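Local coordinates for protein SSD1 (PDB 7AM1) that binds mRNA and represses translation as a non-enzymatic member of the RNase II family, a pseudonuclease with an alternative RNA recognition site, at residues R575-P580 with P632-F637. Numbering follows the deposited sequence.
Sequences RRQMQP and PRARYF
R575 lays its guanidinium between the ring of Y636 and the methyl of A634. R575 NH1 stands over the centre of the Y636 ring, 3.3 Å above its plane. R575 CZ lies 4.3 Å from the Y636 ring centroid, a cation-pi contact with the two planes tilted by 50°. Tyrosine suits this place, offering a ring face to the cation and a hydroxyl that hydrogen-bonds to H659 ND1. CG of R575 is anti to the backbone N (chi1 -176°) and the chain runs extended to NE, which carries the charged group across the neighbouring strand; A634 CB, small enough to fit close, rests on the other guanidinium face, 3.6 Å from R575 CZ. D529 pairs with NE, and a water bridges NH2 to the carbonyl O of A634. Shortening R575 to an alanine is likely to leave D529 without its charged mate and the Y636 ring without the cation over its face.

R576 leaves the sheet on the face opposite R575, and its chain crosses the F637 side chain at about a right angle. CD of R576 sits 4.2 Å from the F637 ring centroid, a CH-pi contact made by the arginine's aliphatic part, while the guanidinium reaches on to Q646 O. The backbones join as an antiparallel hydrogen-bonded pair, R576 N to R635 O at 2.9 Å and R635 N to R576 O at 2.8 Å. Where the strand ends, the amide of Q577 can both donate and accept: Q577 NE2 meets P632 O at 2.9 Å, almost end-on to the carbonyl and in its own amide plane, and OE1 accepts from A651 N.

Within the RNB domain, this small sheet of 573-576 and 635-638 joins two segments that a largely helical excursion of some fifty residues keeps apart in sequence. Helix 689-725 packs against Y636 and supplies E697 to R635, while helix 523-529 meets Q577 and A634.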
ATOM      1  N   ARG A 575     -12.534 -13.217   2.117  1.00 37.87           N
ATOM      2  CA  ARG A 575     -11.690 -12.043   2.301  1.00 37.38           C
ATOM      3  C   ARG A 575     -12.546 -10.934   2.883  1.00 37.17           C
ATOM      4  O   ARG A 575     -13.602 -10.610   2.332  1.00 37.56           O
ATOM      5  CB  ARG A 575     -11.055 -11.606   0.980  1.00 35.03           C
ATOM      6  CG  ARG A 575     -10.080 -10.445   1.101  1.00 33.79           C
ATOM      7  CD  ARG A 575      -9.227 -10.356  -0.148  1.00 31.52           C
ATOM      8  NE  ARG A 575      -8.260  -9.266  -0.102  1.00 30.68           N
ATOM      9  CZ  ARG A 575      -7.080  -9.328   0.508  1.00 30.27           C
ATOM     10  NH1 ARG A 575      -6.704 -10.421   1.164  1.00 30.18           N
ATOM     11  NH2 ARG A 575      -6.275  -8.278   0.471  1.00 30.16           N
ATOM     12  N   ARG A 576     -12.123 -10.391   4.015  1.00 35.34           N
ATOM     13  CA  ARG A 576     -12.869  -9.332   4.668  1.00 35.69           C
ATOM     14  C   ARG A 576     -11.978  -8.115   4.864  1.00 35.63           C
ATOM     15  O   ARG A 576     -10.763  -8.164   4.673  1.00 36.06           O
ATOM     16  CB  ARG A 576     -13.442  -9.795   6.010  1.00 36.77           C
ATOM     17  CG  ARG A 576     -12.415 -10.124   7.083  1.00 38.73           C
ATOM     18  CD  ARG A 576     -13.160 -10.535   8.327  1.00 45.03           C
ATOM     19  NE  ARG A 576     -12.295 -10.714   9.483  1.00 50.29           N
ATOM     20  CZ  ARG A 576     -12.695 -10.559  10.740  1.00 55.02           C
ATOM     21  NH1 ARG A 576     -13.945 -10.195  11.003  1.00 56.95           N
ATOM     22  NH2 ARG A 576     -11.842 -10.759  11.735  1.00 56.14           N
ATOM     23  N   GLN A 577     -12.610  -7.015   5.253  1.00 36.81           N
ATOM     24  CA  GLN A 577     -11.904  -5.759   5.476  1.00 39.19           C
ATOM     25  C   GLN A 577     -12.693  -4.993   6.522  1.00 42.61           C
ATOM     26  O   GLN A 577     -13.858  -4.652   6.293  1.00 40.05           O
ATOM     27  CB  GLN A 577     -11.774  -4.965   4.178  1.00 38.59           C
ATOM     28  CG  GLN A 577     -10.660  -3.934   4.185  1.00 39.30           C
ATOM     29  CD  GLN A 577     -11.113  -2.580   4.680  1.00 41.46           C
ATOM     30  OE1 GLN A 577     -12.279  -2.209   4.537  1.00 43.53           O
ATOM     31  NE2 GLN A 577     -10.182  -1.816   5.239  1.00 40.76           N
ATOM     32  N   MET A 578     -12.077  -4.766   7.678  1.00 48.31           N
ATOM     33  CA  MET A 578     -12.809  -4.265   8.827  1.00 53.71           C
ATOM     34  C   MET A 578     -12.998  -2.757   8.742  1.00 49.76           C
ATOM     35  O   MET A 578     -12.135  -2.022   8.253  1.00 48.95           O
ATOM     36  CB  MET A 578     -12.084  -4.630  10.125  1.00 63.15           C
ATOM     37  CG  MET A 578     -13.032  -5.028  11.254  1.00 73.47           C
ATOM     38  SD  MET A 578     -12.241  -5.984  12.568  1.00 80.66           S
ATOM     39  N   GLN A 579     -14.129  -2.301   9.264  1.00 47.56           N
ATOM     40  CA  GLN A 579     -14.406  -0.882   9.311  1.00 48.79           C
ATOM     41  C   GLN A 579     -13.407  -0.187  10.229  1.00 47.12           C
ATOM     42  O   GLN A 579     -12.795  -0.821  11.093  1.00 46.16           O
ATOM     43  CB  GLN A 579     -15.835  -0.643   9.791  1.00 53.65           C
ATOM     44  CG  GLN A 579     -16.059  -0.917  11.271  1.00 59.05           C
ATOM     45  CD  GLN A 579     -17.505  -0.713  11.687  1.00 64.44           C
ATOM     46  OE1 GLN A 579     -18.176   0.203  11.212  1.00 66.79           O
ATOM     47  NE2 GLN A 579     -17.994  -1.573  12.573  1.00 66.32           N
ATOM     48  N   PRO A 580     -13.219   1.118  10.055  1.00 46.98           N
ATOM     49  CA  PRO A 580     -12.287   1.836  10.927  1.00 46.66           C
ATOM     50  C   PRO A 580     -12.691   1.683  12.383  1.00 49.34           C
ATOM     51  O   PRO A 580     -13.875   1.670  12.722  1.00 48.90           O
ATOM     52  CB  PRO A 580     -12.406   3.289  10.458  1.00 45.99           C
ATOM     53  CG  PRO A 580     -12.892   3.183   9.039  1.00 45.71           C
ATOM     54  CD  PRO A 580     -13.821   2.007   9.044  1.00 46.45           C
ATOM     55  N   PRO A 632      -6.720  -0.800   8.091  1.00 48.67           N
ATOM     56  CA  PRO A 632      -5.738  -1.784   7.638  1.00 46.10           C
ATOM     57  C   PRO A 632      -6.211  -2.411   6.335  1.00 42.21           C
ATOM     58  O   PRO A 632      -7.370  -2.294   5.936  1.00 42.03           O
ATOM     59  CB  PRO A 632      -5.718  -2.803   8.778  1.00 49.07           C
ATOM     60  CG  PRO A 632      -7.147  -2.814   9.247  1.00 51.45           C
ATOM     61  CD  PRO A 632      -7.640  -1.378   9.092  1.00 51.61           C
ATOM     62  N   ARG A 633      -5.287  -3.102   5.680  1.00 38.56           N
ATOM     63  CA  ARG A 633      -5.626  -3.835   4.476  1.00 37.60           C
ATOM     64  C   ARG A 633      -6.595  -4.974   4.776  1.00 33.41           C
ATOM     65  O   ARG A 633      -6.774  -5.389   5.923  1.00 32.25           O
ATOM     66  CB  ARG A 633      -4.372  -4.402   3.829  1.00 38.93           C
ATOM     67  CG  ARG A 633      -3.416  -3.344   3.344  1.00 38.84           C
ATOM     68  CD  ARG A 633      -2.448  -3.982   2.398  1.00 37.95           C
ATOM     69  NE  ARG A 633      -2.895  -3.879   1.017  1.00 36.03           N
ATOM     70  CZ  ARG A 633      -2.640  -4.776   0.069  1.00 34.13           C
ATOM     71  NH1 ARG A 633      -1.962  -5.883   0.348  1.00 33.57           N
ATOM     72  NH2 ARG A 633      -3.075  -4.559  -1.165  1.00 32.89           N
ATOM     73  N   ALA A 634      -7.234  -5.463   3.716  1.00 34.78           N
ATOM     74  CA  ALA A 634      -8.127  -6.608   3.809  1.00 35.54           C
ATOM     75  C   ALA A 634      -7.351  -7.863   4.212  1.00 35.78           C
ATOM     76  O   ALA A 634      -6.117  -7.913   4.148  1.00 35.08           O
ATOM     77  CB  ALA A 634      -8.839  -6.825   2.471  1.00 36.79           C
ATOM     78  N   ARG A 635      -8.091  -8.891   4.634  1.00 33.79           N
ATOM     79  CA  ARG A 635      -7.480 -10.133   5.091  1.00 38.54           C
ATOM     80  C   ARG A 635      -8.222 -11.339   4.534  1.00 36.29           C
ATOM     81  O   ARG A 635      -9.451 -11.404   4.621  1.00 37.69           O
ATOM     82  CB  ARG A 635      -7.490 -10.239   6.622  1.00 48.11           C
ATOM     83  CG  ARG A 635      -6.933  -9.035   7.350  1.00 60.35           C
ATOM     84  CD  ARG A 635      -6.869  -9.289   8.849  1.00 73.90           C
ATOM     85  NE  ARG A 635      -5.571  -9.857   9.206  1.00 85.47           N
ATOM     86  CZ  ARG A 635      -5.303 -11.156   9.313  1.00 94.46           C
ATOM     87  NH1 ARG A 635      -6.243 -12.068   9.096  1.00 97.77           N
ATOM     88  NH2 ARG A 635      -4.078 -11.546   9.638  1.00 97.23           N
ATOM     89  N   TYR A 636      -7.482 -12.302   3.992  1.00 36.11           N
ATOM     90  CA  TYR A 636      -8.052 -13.625   3.797  1.00 37.01           C
ATOM     91  C   TYR A 636      -8.358 -14.258   5.153  1.00 39.00           C
ATOM     92  O   TYR A 636      -7.669 -14.011   6.147  1.00 40.19           O
ATOM     93  CB  TYR A 636      -7.102 -14.535   3.021  1.00 36.45           C
ATOM     94  CG  TYR A 636      -6.710 -14.032   1.652  1.00 34.83           C
ATOM     95  CD1 TYR A 636      -7.650 -13.894   0.636  1.00 34.31           C
ATOM     96  CD2 TYR A 636      -5.390 -13.735   1.366  1.00 34.46           C
ATOM     97  CE1 TYR A 636      -7.283 -13.447  -0.621  1.00 34.32           C
ATOM     98  CE2 TYR A 636      -5.011 -13.294   0.126  1.00 34.35           C
ATOM     99  CZ  TYR A 636      -5.955 -13.145  -0.868  1.00 34.55           C
ATOM    100  OH  TYR A 636      -5.562 -12.701  -2.108  1.00 34.52           O
ATOM    101  N   PHE A 637      -9.398 -15.090   5.182  1.00 37.59           N
ATOM    102  CA  PHE A 637      -9.789 -15.790   6.398  1.00 39.43           C
ATOM    103  C   PHE A 637     -10.641 -16.994   6.021  1.00 41.52           C
ATOM    104  O   PHE A 637     -11.183 -17.071   4.916  1.00 41.39           O
ATOM    105  CB  PHE A 637     -10.559 -14.879   7.358  1.00 39.86           C
ATOM    106  CG  PHE A 637     -11.957 -14.557   6.901  1.00 40.71           C
ATOM    107  CD1 PHE A 637     -12.180 -13.602   5.920  1.00 39.08           C
ATOM    108  CD2 PHE A 637     -13.047 -15.222   7.442  1.00 42.53           C
ATOM    109  CE1 PHE A 637     -13.469 -13.305   5.497  1.00 39.03           C
ATOM    110  CE2 PHE A 637     -14.334 -14.931   7.026  1.00 42.86           C
ATOM    111  CZ  PHE A 637     -14.545 -13.974   6.052  1.00 40.76           C
TER
HETATM  112  O   HOH W   1      -4.011  -7.858   2.318  1.00 36.24           O
HETATM  113  O   HOH W   2      -9.138  -5.640   7.577  1.00 40.07           O